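Local coordinates for hypothetical protein (Prochlorococcus marinus, PDB 2IT9) that is of unknown function but may bind DNA, at residues L42-M47 against L70-W75. Residues are numbered along the deposited sequence; the frame is centred on the assembly and turned at random.
Sequences LVEVVM and LERRPW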
ATOM      1  N   LEU A  42      15.796  -1.540  -4.076  1.00 30.28           N
ATOM      2  CA  LEU A  42      14.626  -2.327  -4.414  1.00 32.04           C
ATOM      3  C   LEU A  42      14.866  -3.114  -5.690  1.00 32.48           C
ATOM      4  O   LEU A  42      14.653  -4.322  -5.740  1.00 34.09           O
ATOM      5  CB  LEU A  42      13.364  -1.457  -4.604  1.00 33.00           C
ATOM      6  CG  LEU A  42      12.130  -2.261  -5.012  1.00 33.02           C
ATOM      7  CD1 LEU A  42      11.791  -3.358  -4.005  1.00 35.90           C
ATOM      8  CD2 LEU A  42      10.928  -1.330  -5.194  1.00 33.99           C
ATOM      9  N   VAL A  43      15.295  -2.424  -6.733  1.00 31.81           N
ATOM     10  CA  VAL A  43      15.501  -3.080  -8.012  1.00 32.27           C
ATOM     11  C   VAL A  43      16.584  -4.163  -7.937  1.00 32.39           C
ATOM     12  O   VAL A  43      16.413  -5.251  -8.488  1.00 33.23           O
ATOM     13  CB  VAL A  43      15.764  -2.080  -9.146  1.00 34.95           C
ATOM     14  CG1 VAL A  43      16.002  -2.850 -10.453  1.00 35.54           C
ATOM     15  CG2 VAL A  43      14.567  -1.115  -9.327  1.00 33.78           C
ATOM     16  N   GLU A  44      17.666  -3.886  -7.223  1.00 31.47           N
ATOM     17  CA  GLU A  44      18.714  -4.861  -7.068  1.00 31.26           C
ATOM     18  C   GLU A  44      18.228  -6.113  -6.301  1.00 33.29           C
ATOM     19  O   GLU A  44      18.593  -7.242  -6.645  1.00 32.02           O
ATOM     20  CB  GLU A  44      19.885  -4.217  -6.359  1.00 31.97           C
ATOM     21  CG  GLU A  44      20.602  -3.190  -7.262  1.00 34.30           C
ATOM     22  CD  GLU A  44      21.678  -2.409  -6.556  1.00 42.87           C
ATOM     23  OE1 GLU A  44      21.816  -2.608  -5.349  1.00 48.34           O
ATOM     24  OE2 GLU A  44      22.370  -1.590  -7.205  1.00 42.77           O
ATOM     25  N   VAL A  45      17.385  -5.895  -5.290  1.00 34.24           N
ATOM     26  CA  VAL A  45      16.855  -6.997  -4.486  1.00 33.82           C
ATOM     27  C   VAL A  45      15.892  -7.864  -5.306  1.00 35.08           C
ATOM     28  O   VAL A  45      15.978  -9.097  -5.306  1.00 34.62           O
ATOM     29  CB  VAL A  45      16.151  -6.429  -3.251  1.00 35.01           C
ATOM     30  CG1 VAL A  45      15.134  -7.443  -2.596  1.00 36.43           C
ATOM     31  CG2 VAL A  45      17.201  -5.905  -2.237  1.00 35.70           C
ATOM     32  N   VAL A  46      14.976  -7.202  -5.994  1.00 34.18           N
ATOM     33  CA  VAL A  46      13.993  -7.898  -6.815  1.00 35.09           C
ATOM     34  C   VAL A  46      14.701  -8.653  -7.941  1.00 34.65           C
ATOM     35  O   VAL A  46      14.342  -9.820  -8.178  1.00 35.56           O
ATOM     36  CB  VAL A  46      12.914  -6.958  -7.292  1.00 35.64           C
ATOM     37  CG1 VAL A  46      11.964  -7.652  -8.343  1.00 40.23           C
ATOM     38  CG2 VAL A  46      12.104  -6.437  -6.118  1.00 33.91           C
HETATM   39  N   MSE A  47      15.697  -8.041  -8.598  1.00 33.08           N
HETATM   40  CA  MSE A  47      16.397  -8.720  -9.689  1.00 32.73           C
HETATM   41  C   MSE A  47      17.111  -9.953  -9.148  1.00 34.76           C
HETATM   42  O   MSE A  47      17.134 -11.011  -9.790  1.00 33.08           O
HETATM   43  CB  MSE A  47      17.442  -7.836 -10.375  1.00 35.06           C
HETATM   44  CG  MSE A  47      16.982  -6.657 -11.274  1.00 40.66           C
HETATM   45 SE   MSE A  47      15.495  -7.143 -12.439  0.75 51.50          SE
HETATM   46  CE  MSE A  47      14.065  -6.587 -11.302  1.00 54.50           C
ATOM     47  N   LEU A  70      15.116 -12.209   1.150  1.00 31.82           N
ATOM     48  CA  LEU A  70      16.342 -11.447   1.038  1.00 32.61           C
ATOM     49  C   LEU A  70      16.146 -10.095   1.701  1.00 33.18           C
ATOM     50  O   LEU A  70      15.246  -9.351   1.346  1.00 32.54           O
ATOM     51  CB  LEU A  70      16.691 -11.221  -0.440  1.00 32.81           C
ATOM     52  CG  LEU A  70      17.824 -10.230  -0.731  1.00 33.38           C
ATOM     53  CD1 LEU A  70      19.124 -10.633  -0.077  1.00 34.47           C
ATOM     54  CD2 LEU A  70      18.030 -10.115  -2.283  1.00 36.65           C
ATOM     55  N   GLU A  71      17.000  -9.801   2.653  1.00 31.36           N
ATOM     56  CA  GLU A  71      17.024  -8.498   3.296  1.00 32.13           C
ATOM     57  C   GLU A  71      18.313  -7.754   3.003  1.00 29.77           C
ATOM     58  O   GLU A  71      19.400  -8.180   3.326  1.00 30.89           O
ATOM     59  CB  GLU A  71      16.904  -8.582   4.819  1.00 31.66           C
ATOM     60  CG  GLU A  71      16.951  -7.168   5.458  1.00 35.99           C
ATOM     61  CD  GLU A  71      16.758  -7.114   6.971  1.00 42.90           C
ATOM     62  OE1 GLU A  71      17.359  -7.927   7.711  1.00 47.39           O
ATOM     63  OE2 GLU A  71      16.062  -6.174   7.424  1.00 49.86           O
ATOM     64  N   ARG A  72      18.146  -6.583   2.439  1.00 32.73           N
ATOM     65  CA  ARG A  72      19.220  -5.670   2.205  0.50 32.19           C
ATOM     66  C   ARG A  72      18.591  -4.340   2.662  1.00 33.27           C
ATOM     67  O   ARG A  72      17.780  -3.790   1.950  1.00 31.35           O
ATOM     68  CB  ARG A  72      19.535  -5.627   0.719  0.50 33.70           C
ATOM     69  CG  ARG A  72      20.657  -4.734   0.399  0.50 33.42           C
ATOM     70  CD  ARG A  72      21.931  -5.490   0.083  0.50 42.40           C
ATOM     71  NE  ARG A  72      21.865  -6.082  -1.248  0.50 41.42           N
ATOM     72  CZ  ARG A  72      21.963  -5.401  -2.392  0.50 52.01           C
ATOM     73  NH1 ARG A  72      22.100  -4.071  -2.411  0.50 50.73           N
ATOM     74  NH2 ARG A  72      21.890  -6.057  -3.540  0.50 46.25           N
ATOM     75  N   ARG A  73      18.944  -3.876   3.846  1.00 32.85           N
ATOM     76  CA  ARG A  73      18.350  -2.671   4.408  1.00 33.81           C
ATOM     77  C   ARG A  73      18.312  -1.550   3.403  1.00 32.37           C
ATOM     78  O   ARG A  73      19.318  -1.282   2.773  1.00 33.82           O
ATOM     79  CB  ARG A  73      19.089  -2.246   5.670  1.00 34.78           C
ATOM     80  CG  ARG A  73      19.004  -3.280   6.782  1.00 40.63           C
ATOM     81  N   PRO A  74      17.172  -0.826   3.312  1.00 34.32           N
ATOM     82  CA  PRO A  74      15.939  -0.889   4.132  1.00 32.89           C
ATOM     83  C   PRO A  74      14.877  -1.873   3.699  1.00 33.65           C
ATOM     84  O   PRO A  74      13.756  -1.767   4.160  1.00 37.77           O
ATOM     85  CB  PRO A  74      15.382   0.533   3.962  1.00 32.87           C
ATOM     86  CG  PRO A  74      15.661   0.813   2.533  1.00 38.30           C
ATOM     87  CD  PRO A  74      17.058   0.220   2.279  1.00 34.57           C
ATOM     88  N   TRP A  75      15.180  -2.800   2.786  1.00 32.10           N
ATOM     89  CA  TRP A  75      14.196  -3.715   2.295  1.00 31.09           C
ATOM     90  C   TRP A  75      14.332  -5.168   2.756  1.00 34.13           C
ATOM     91  O   TRP A  75      15.420  -5.687   2.827  1.00 32.36           O
ATOM     92  CB  TRP A  75      14.297  -3.823   0.760  1.00 32.58           C
ATOM     93  CG  TRP A  75      13.950  -2.597   0.050  1.00 32.95           C
ATOM     94  CD1 TRP A  75      14.796  -1.680  -0.447  1.00 33.85           C
ATOM     95  CD2 TRP A  75      12.617  -2.140  -0.252  1.00 32.39           C
ATOM     96  NE1 TRP A  75      14.088  -0.679  -1.072  1.00 34.20           N
ATOM     97  CE2 TRP A  75      12.747  -0.919  -0.944  1.00 32.42           C
ATOM     98  CE3 TRP A  75      11.326  -2.634   0.016  1.00 33.58           C
ATOM     99  CZ2 TRP A  75      11.639  -0.196  -1.426  1.00 35.32           C
ATOM    100  CZ3 TRP A  75      10.227  -1.916  -0.455  1.00 36.77           C
ATOM    101  CH2 TRP A  75      10.392  -0.695  -1.161  1.00 35.67           C
TER
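Glu44 and Arg72 join in a salt bridge at the partly exposed edge of this helix-on-sheet contact, a worked example of how a charged pair can border an apolar interface. In the conformer of Arg72 described here, one of two, NH1 donates to Glu44 OE1 over 3.3 Å, a long but nearly straight bond with an N-H...O angle of 167°; as a permanent link it is therefore doubtful. The oxygen lies at the edge of the guanidinium, almost in its plane, although the carboxylate itself is turned 43° from that plane. Kinks midway along the Arg72 chain swing its guanidinium beside the Glu44 side chain, which extends beyond CG. Only one carboxylate oxygen is used, so the pair is not a two-pronged clasp.

Inward from the charges, Val45 divides its branches between two strand residues: CG2 lies 3.8 Å from Arg72 CB, while CG1 meets Leu70 CD2 at 4.0 Å. Nearer the helix N-terminus, Leu42 covers one face of the Trp75 indole. With CG anti to the backbone N (chi1 178°), Leu42 sets CD1 3.8 Å above the centroid of the Trp75 six-membered ring, a CH-pi contact almost on the normal, and CD2 beyond its CZ2-CH2 edge. Trp75 NE1 is bonded to Glu38 O, which ties the indole to an earlier turn of the helix. With an alanine here, Leu42 would probably lose the ring it packs on and Glu38 O its donor.

Arg73 and Pro74, joined by a cis peptide, make the type VI turn between strands 65-72 and 75-82, closed by the hydrogen-bonded pair Arg72-Trp75. Segment 42-47 of helix 36-56 runs roughly antiparallel to 70-72 on this antiparallel sheet, where Leu42 also touches Leu90 of strand 85-92, and Val46 packs against helix 110-120.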